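Local atomic coordinates of ribonuclease VapC (Klebsiella pneumoniae, PDB entry 7BY3), a protein that probably acts as a magnesium-dependent RNA endonuclease, the toxic component of a VapBC-type toxin-antitoxin system. Residues Y84-D90 and D111-P116; I36-T40 and I92-T96. One frame throughout, in Å; residues are numbered along the deposited sequence.

Contact 1: residues Y84-D90 and D111-P116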
ATOM      1  N   TYR B  84       3.022   4.116  18.669  1.00 39.85           N
ATOM      2  CA  TYR B  84       2.584   2.857  19.266  1.00 39.73           C
ATOM      3  C   TYR B  84       3.531   1.661  19.106  1.00 40.40           C
ATOM      4  O   TYR B  84       3.190   0.552  19.515  1.00 40.27           O
ATOM      5  CB  TYR B  84       1.201   2.508  18.727  1.00 38.18           C
ATOM      6  CG  TYR B  84       0.174   3.513  19.181  1.00 38.83           C
ATOM      7  CD1 TYR B  84      -0.065   3.713  20.534  1.00 39.98           C
ATOM      8  CD2 TYR B  84      -0.534   4.280  18.269  1.00 37.30           C
ATOM      9  CE1 TYR B  84      -0.988   4.637  20.966  1.00 39.87           C
ATOM     10  CE2 TYR B  84      -1.464   5.208  18.693  1.00 38.83           C
ATOM     11  CZ  TYR B  84      -1.687   5.381  20.044  1.00 39.25           C
ATOM     12  OH  TYR B  84      -2.611   6.301  20.479  1.00 38.90           O
ATOM     13  N   LYS B  85       4.701   1.885  18.509  1.00 41.56           N
ATOM     14  CA  LYS B  85       5.676   0.817  18.275  1.00 42.34           C
ATOM     15  C   LYS B  85       5.041  -0.326  17.496  1.00 40.92           C
ATOM     16  O   LYS B  85       5.088  -1.483  17.910  1.00 42.86           O
ATOM     17  CB  LYS B  85       6.256   0.302  19.590  1.00 43.09           C
ATOM     18  CG  LYS B  85       6.859   1.388  20.446  1.00 43.98           C
ATOM     19  CD  LYS B  85       7.902   0.832  21.389  1.00 44.56           C
ATOM     20  CE  LYS B  85       8.187   1.822  22.497  1.00 42.70           C
ATOM     21  NZ  LYS B  85       9.643   2.058  22.662  1.00 46.72           N
ATOM     22  N   LEU B  86       4.463   0.013  16.353  1.00 39.39           N
ATOM     23  CA  LEU B  86       3.666  -0.926  15.582  1.00 38.69           C
ATOM     24  C   LEU B  86       4.439  -1.466  14.399  1.00 39.10           C
ATOM     25  O   LEU B  86       5.381  -0.845  13.925  1.00 39.61           O
ATOM     26  CB  LEU B  86       2.375  -0.274  15.089  1.00 36.34           C
ATOM     27  CG  LEU B  86       1.249  -0.081  16.095  1.00 35.42           C
ATOM     28  CD1 LEU B  86       0.231   0.864  15.504  1.00 32.38           C
ATOM     29  CD2 LEU B  86       0.614  -1.420  16.424  1.00 36.65           C
ATOM     30  N   LYS B  87       4.087  -2.673  13.984  1.00 41.34           N
ATOM     31  CA  LYS B  87       4.546  -3.201  12.710  1.00 44.32           C
ATOM     32  C   LYS B  87       3.936  -2.359  11.591  1.00 38.96           C
ATOM     33  O   LYS B  87       2.810  -1.894  11.732  1.00 37.62           O
ATOM     34  CB  LYS B  87       4.142  -4.661  12.578  1.00 46.67           C
ATOM     35  CG  LYS B  87       4.605  -5.522  13.726  1.00 50.81           C
ATOM     36  CD  LYS B  87       4.411  -7.018  13.463  1.00 49.72           C
ATOM     37  CE  LYS B  87       4.497  -7.878  14.706  1.00 53.61           C
ATOM     38  NZ  LYS B  87       3.389  -7.675  15.704  1.00 60.92           N
ATOM     39  N   LEU B  88       4.675  -2.140  10.501  1.00 39.84           N
ATOM     40  CA  LEU B  88       4.222  -1.233   9.431  1.00 37.22           C
ATOM     41  C   LEU B  88       2.831  -1.540   8.843  1.00 33.43           C
ATOM     42  O   LEU B  88       2.032  -0.621   8.670  1.00 32.24           O
ATOM     43  CB  LEU B  88       5.241  -1.186   8.280  1.00 35.74           C
ATOM     44  CG  LEU B  88       4.853  -0.262   7.110  1.00 33.42           C
ATOM     45  CD1 LEU B  88       4.640   1.171   7.579  1.00 31.12           C
ATOM     46  CD2 LEU B  88       5.854  -0.297   5.956  1.00 33.97           C
ATOM     47  N   PRO B  89       2.530  -2.816   8.532  1.00 35.04           N
ATOM     48  CA  PRO B  89       1.180  -3.086   8.024  1.00 34.24           C
ATOM     49  C   PRO B  89       0.110  -2.849   9.080  1.00 31.05           C
ATOM     50  O   PRO B  89      -1.004  -2.464   8.734  1.00 29.99           O
ATOM     51  CB  PRO B  89       1.243  -4.563   7.629  1.00 38.61           C
ATOM     52  CG  PRO B  89       2.294  -5.120   8.469  1.00 41.88           C
ATOM     53  CD  PRO B  89       3.325  -4.051   8.618  1.00 41.41           C
ATOM     54  N   ASP B  90       0.448  -3.082  10.346  1.00 33.47           N
ATOM     55  CA  ASP B  90      -0.444  -2.755  11.453  1.00 32.24           C
ATOM     56  C   ASP B  90      -0.720  -1.257  11.466  1.00 29.44           C
ATOM     57  O   ASP B  90      -1.859  -0.825  11.639  1.00 27.81           O
ATOM     58  CB  ASP B  90       0.162  -3.188  12.793  1.00 36.46           C
ATOM     59  CG  ASP B  90      -0.112  -4.644  13.123  1.00 41.52           C
ATOM     60  OD1 ASP B  90      -1.057  -5.223  12.547  1.00 49.15           O
ATOM     61  OD2 ASP B  90       0.619  -5.208  13.965  1.00 43.94           O
ATOM     62  N   ASP B 111      -0.675  -6.042  20.253  1.00 45.74           N
ATOM     63  CA  ASP B 111      -0.246  -4.813  19.599  1.00 46.23           C
ATOM     64  C   ASP B 111      -1.170  -3.612  19.842  1.00 42.57           C
ATOM     65  O   ASP B 111      -0.696  -2.491  20.009  1.00 42.05           O
ATOM     66  CB  ASP B 111      -0.103  -5.050  18.092  1.00 49.48           C
ATOM     67  CG  ASP B 111       0.993  -6.050  17.759  1.00 57.02           C
ATOM     68  OD1 ASP B 111       1.991  -6.115  18.507  1.00 65.41           O
ATOM     69  OD2 ASP B 111       0.857  -6.768  16.745  1.00 52.08           O
ATOM     70  N   PHE B 112      -2.481  -3.840  19.836  1.00 39.95           N
ATOM     71  CA  PHE B 112      -3.437  -2.730  19.781  1.00 37.03           C
ATOM     72  C   PHE B 112      -4.098  -2.262  21.083  1.00 37.11           C
ATOM     73  O   PHE B 112      -4.881  -1.312  21.058  1.00 35.52           O
ATOM     74  CB  PHE B 112      -4.538  -3.075  18.780  1.00 36.66           C
ATOM     75  CG  PHE B 112      -4.161  -2.790  17.359  1.00 35.91           C
ATOM     76  CD1 PHE B 112      -4.100  -1.485  16.902  1.00 34.45           C
ATOM     77  CD2 PHE B 112      -3.861  -3.818  16.484  1.00 36.68           C
ATOM     78  CE1 PHE B 112      -3.749  -1.209  15.600  1.00 32.90           C
ATOM     79  CE2 PHE B 112      -3.511  -3.548  15.176  1.00 35.78           C
ATOM     80  CZ  PHE B 112      -3.455  -2.241  14.735  1.00 33.71           C
ATOM     81  N   ALA B 113      -3.806  -2.901  22.208  1.00 38.90           N
ATOM     82  CA  ALA B 113      -4.428  -2.489  23.467  1.00 38.49           C
ATOM     83  C   ALA B 113      -3.920  -1.117  23.910  1.00 39.12           C
ATOM     84  O   ALA B 113      -2.726  -0.838  23.848  1.00 37.94           O
ATOM     85  CB  ALA B 113      -4.179  -3.523  24.551  1.00 40.03           C
ATOM     86  N   GLY B 114      -4.835  -0.265  24.358  1.00 39.09           N
ATOM     87  CA  GLY B 114      -4.483   1.081  24.770  1.00 40.01           C
ATOM     88  C   GLY B 114      -4.605   2.075  23.633  1.00 38.47           C
ATOM     89  O   GLY B 114      -4.444   3.279  23.823  1.00 39.24           O
ATOM     90  N   ILE B 115      -4.893   1.563  22.441  1.00 37.62           N
ATOM     91  CA  ILE B 115      -5.068   2.404  21.263  1.00 37.94           C
ATOM     92  C   ILE B 115      -6.543   2.716  21.041  1.00 37.88           C
ATOM     93  O   ILE B 115      -7.351   1.807  20.855  1.00 37.42           O
ATOM     94  CB  ILE B 115      -4.490   1.736  20.002  1.00 37.63           C
ATOM     95  CG1 ILE B 115      -2.997   1.453  20.188  1.00 38.39           C
ATOM     96  CG2 ILE B 115      -4.725   2.612  18.781  1.00 36.49           C
ATOM     97  CD1 ILE B 115      -2.343   0.777  19.003  1.00 36.86           C
ATOM     98  N   PRO B 116      -6.897   4.010  21.065  1.00 40.79           N
ATOM     99  CA  PRO B 116      -8.284   4.457  20.896  1.00 36.96           C
ATOM    100  C   PRO B 116      -8.866   4.064  19.543  1.00 35.84           C
ATOM    101  O   PRO B 116      -8.134   3.964  18.560  1.00 36.62           O
ATOM    102  CB  PRO B 116      -8.179   5.980  21.021  1.00 36.21           C
ATOM    103  CG  PRO B 116      -6.762   6.295  20.687  1.00 38.22           C
ATOM    104  CD  PRO B 116      -5.971   5.145  21.220  1.00 40.53           C
TER
HETATM  105  O   HOH W   1       4.162  -4.547  17.651  1.00 51.19           O
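I115 lies over one face of the Y84 ring. Its CG1 sits 3.8 Å from the centroid of the Y84 ring, 14° off the normal, a CH-pi contact. I115 CD1 reaches back to Y84 CG at 3.7 Å. At the far end of the ring, Y84 OH touches P116 CD at 3.6 Å. The other half of the contact is charged and centres on D111. K87 NZ forms a salt bridge with D111 OD2 at 2.9 Å. The lysine chain runs extended until chi4 (67°), where it bends its amine onto the carboxylate. N108 also donates to D111 OD2. D90 OD2 lies 3.2 Å from D111 OD2, a close approach of two acceptors without a hydrogen bond, with the carboxylate planes 60° apart. D90 has its own salt bridge to a basic side chain of another protein chain. A water donates to D111 OD1 (2.8 Å) and to K85 O, linking the backbone just after helix 71-83 to D111. L86 CD2 packs over a face of the F112 ring. D90 is a predicted magnesium ligand, so the contact probably borders the acidic metal site of the PIN domain.

Contact 2: residues I36-T40 and I92-T96; sequences ISLIT and IILAT
I39 turns CG1 beside its backbone N (chi1 -68°) and extends it (chi2 -160°), which carries CD1 to I92. There I39 CD1 meets I92 CD1 at 3.6 Å, and I92 CG2 lies equally near. The two side chains cross at about a right angle. I93 follows a similar path. Its CG1 packs on S37 CB at 4.0 Å, and I93 CD1 ends 3.7 Å from T40 OG1. That hydroxyl is bonded to T10 OG1. S37 is the N-cap of helix 38-50: its OG accepts from I39 N at 3.1 Å. A water donates to T96 OG1 at 2.8 Å. The same water lies unusually close to S37 OG, at 2.5 Å, and appears to bridge the two hydroxyls, which are too far apart to bond directly. T96 OG1 in turn donates to I92 O. That carbonyl also takes T96 N, from the opposite face of its plane, so two bonds grip it. The contact joins the end of strand 35-37 and the first turn of helix 38-50 to helix 88-99. Helix 71-83 touches I92 and T96, strand 65-67 pairs with I36, and L13 of helix 10-17 packs on T40.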
ATOM      1  N   ILE B  36     -12.317  -2.550   4.550  1.00 27.01           N
ATOM      2  CA  ILE B  36     -11.017  -3.177   4.751  1.00 26.15           C
ATOM      3  C   ILE B  36      -9.957  -2.400   3.979  1.00 26.42           C
ATOM      4  O   ILE B  36     -10.265  -1.714   3.006  1.00 26.98           O
ATOM      5  CB  ILE B  36     -10.992  -4.652   4.294  1.00 26.64           C
ATOM      6  CG1 ILE B  36     -11.456  -4.776   2.842  1.00 26.21           C
ATOM      7  CG2 ILE B  36     -11.843  -5.521   5.205  1.00 28.32           C
ATOM      8  CD1 ILE B  36     -11.234  -6.150   2.256  1.00 25.53           C
ATOM      9  N   SER B  37      -8.712  -2.498   4.428  1.00 26.34           N
ATOM     10  CA  SER B  37      -7.592  -1.910   3.706  1.00 26.29           C
ATOM     11  C   SER B  37      -7.252  -2.750   2.479  1.00 27.05           C
ATOM     12  O   SER B  37      -7.644  -3.911   2.386  1.00 27.40           O
ATOM     13  CB  SER B  37      -6.369  -1.783   4.618  1.00 25.98           C
ATOM     14  OG  SER B  37      -5.228  -1.364   3.888  1.00 26.96           O
ATOM     15  N   LEU B  38      -6.538  -2.154   1.531  1.00 27.76           N
ATOM     16  CA  LEU B  38      -6.017  -2.898   0.389  1.00 28.16           C
ATOM     17  C   LEU B  38      -5.018  -3.958   0.857  1.00 28.20           C
ATOM     18  O   LEU B  38      -4.876  -5.010   0.235  1.00 29.58           O
ATOM     19  CB  LEU B  38      -5.362  -1.950  -0.619  1.00 29.22           C
ATOM     20  CG  LEU B  38      -5.095  -2.487  -2.027  1.00 29.39           C
ATOM     21  CD1 LEU B  38      -6.317  -3.200  -2.595  1.00 30.26           C
ATOM     22  CD2 LEU B  38      -4.653  -1.358  -2.946  1.00 31.66           C
ATOM     23  N   ILE B  39      -4.331  -3.666   1.957  1.00 27.13           N
ATOM     24  CA  ILE B  39      -3.404  -4.611   2.573  1.00 27.66           C
ATOM     25  C   ILE B  39      -4.122  -5.895   2.967  1.00 27.05           C
ATOM     26  O   ILE B  39      -3.608  -6.995   2.765  1.00 28.19           O
ATOM     27  CB  ILE B  39      -2.726  -4.001   3.816  1.00 27.61           C
ATOM     28  CG1 ILE B  39      -1.782  -2.872   3.400  1.00 28.60           C
ATOM     29  CG2 ILE B  39      -1.978  -5.068   4.603  1.00 29.68           C
ATOM     30  CD1 ILE B  39      -0.733  -2.543   4.426  1.00 28.54           C
ATOM     31  N   THR B  40      -5.319  -5.743   3.520  1.00 26.88           N
ATOM     32  CA  THR B  40      -6.127  -6.884   3.927  1.00 28.45           C
ATOM     33  C   THR B  40      -6.626  -7.662   2.711  1.00 27.52           C
ATOM     34  O   THR B  40      -6.615  -8.891   2.711  1.00 28.15           O
ATOM     35  CB  THR B  40      -7.322  -6.442   4.795  1.00 27.36           C
ATOM     36  OG1 THR B  40      -6.840  -5.930   6.043  1.00 28.54           O
ATOM     37  CG2 THR B  40      -8.250  -7.610   5.071  1.00 27.79           C
ATOM     38  N   ILE B  92      -0.491   0.870   8.984  1.00 26.35           N
ATOM     39  CA  ILE B  92      -1.219   1.294   7.793  1.00 26.48           C
ATOM     40  C   ILE B  92      -2.717   1.036   7.942  1.00 26.05           C
ATOM     41  O   ILE B  92      -3.542   1.870   7.567  1.00 26.10           O
ATOM     42  CB  ILE B  92      -0.683   0.586   6.530  1.00 26.07           C
ATOM     43  CG1 ILE B  92       0.759   1.019   6.257  1.00 25.74           C
ATOM     44  CG2 ILE B  92      -1.552   0.897   5.325  1.00 26.69           C
ATOM     45  CD1 ILE B  92       1.451   0.217   5.183  1.00 26.92           C
ATOM     46  N   ILE B  93      -3.064  -0.115   8.506  1.00 25.29           N
ATOM     47  CA  ILE B  93      -4.462  -0.466   8.726  1.00 25.71           C
ATOM     48  C   ILE B  93      -5.080   0.439   9.794  1.00 26.13           C
ATOM     49  O   ILE B  93      -6.238   0.843   9.685  1.00 27.21           O
ATOM     50  CB  ILE B  93      -4.604  -1.952   9.123  1.00 25.89           C
ATOM     51  CG1 ILE B  93      -4.385  -2.838   7.895  1.00 27.11           C
ATOM     52  CG2 ILE B  93      -5.974  -2.235   9.708  1.00 27.41           C
ATOM     53  CD1 ILE B  93      -4.324  -4.312   8.202  1.00 30.17           C
ATOM     54  N   LEU B  94      -4.295   0.782  10.811  1.00 25.90           N
ATOM     55  CA  LEU B  94      -4.753   1.702  11.847  1.00 25.34           C
ATOM     56  C   LEU B  94      -4.864   3.126  11.304  1.00 25.45           C
ATOM     57  O   LEU B  94      -5.779   3.865  11.662  1.00 25.68           O
ATOM     58  CB  LEU B  94      -3.814   1.664  13.056  1.00 25.61           C
ATOM     59  CG  LEU B  94      -4.200   2.546  14.247  1.00 26.56           C
ATOM     60  CD1 LEU B  94      -5.614   2.236  14.714  1.00 27.67           C
ATOM     61  CD2 LEU B  94      -3.211   2.379  15.389  1.00 24.89           C
ATOM     62  N   ALA B  95      -3.930   3.504  10.435  1.00 25.77           N
ATOM     63  CA  ALA B  95      -3.950   4.822   9.804  1.00 26.14           C
ATOM     64  C   ALA B  95      -5.166   4.975   8.903  1.00 26.53           C
ATOM     65  O   ALA B  95      -5.780   6.040   8.840  1.00 27.69           O
ATOM     66  CB  ALA B  95      -2.676   5.050   9.012  1.00 26.25           C
ATOM     67  N   THR B  96      -5.502   3.899   8.203  1.00 27.10           N
ATOM     68  CA  THR B  96      -6.659   3.877   7.323  1.00 26.46           C
ATOM     69  C   THR B  96      -7.948   4.082   8.115  1.00 28.21           C
ATOM     70  O   THR B  96      -8.837   4.823   7.693  1.00 30.12           O
ATOM     71  CB  THR B  96      -6.728   2.551   6.539  1.00 26.05           C
ATOM     72  OG1 THR B  96      -5.586   2.446   5.681  1.00 25.95           O
ATOM     73  CG2 THR B  96      -7.990   2.484   5.698  1.00 27.24           C
TER
HETATM   74  O   HOH W   2      -5.396   1.018   3.335  1.00 27.21           O

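Both contacts use helix 88-99 of the PIN domain. Contact 1 takes its first residues and the loop before them; contact 2 takes the following turn. Their centres are 12 Å apart. Along the chain the order is 36-40, 84-90, 92-96, 111-116, so the segments alternate. The two contacts touch through L94, whose CD2 packs on F112 CE1 at 3.6 Å and also meets L86 and I115. P89 also packs on I39. Contact 2 lies nearer the centre of the chain and is wholly buried; contact 1 is only partly buried. The helix places D90 in contact 1 and I93, which touches D9, in contact 2. Both aspartates are predicted magnesium ligands, so both contacts probably border the metal site.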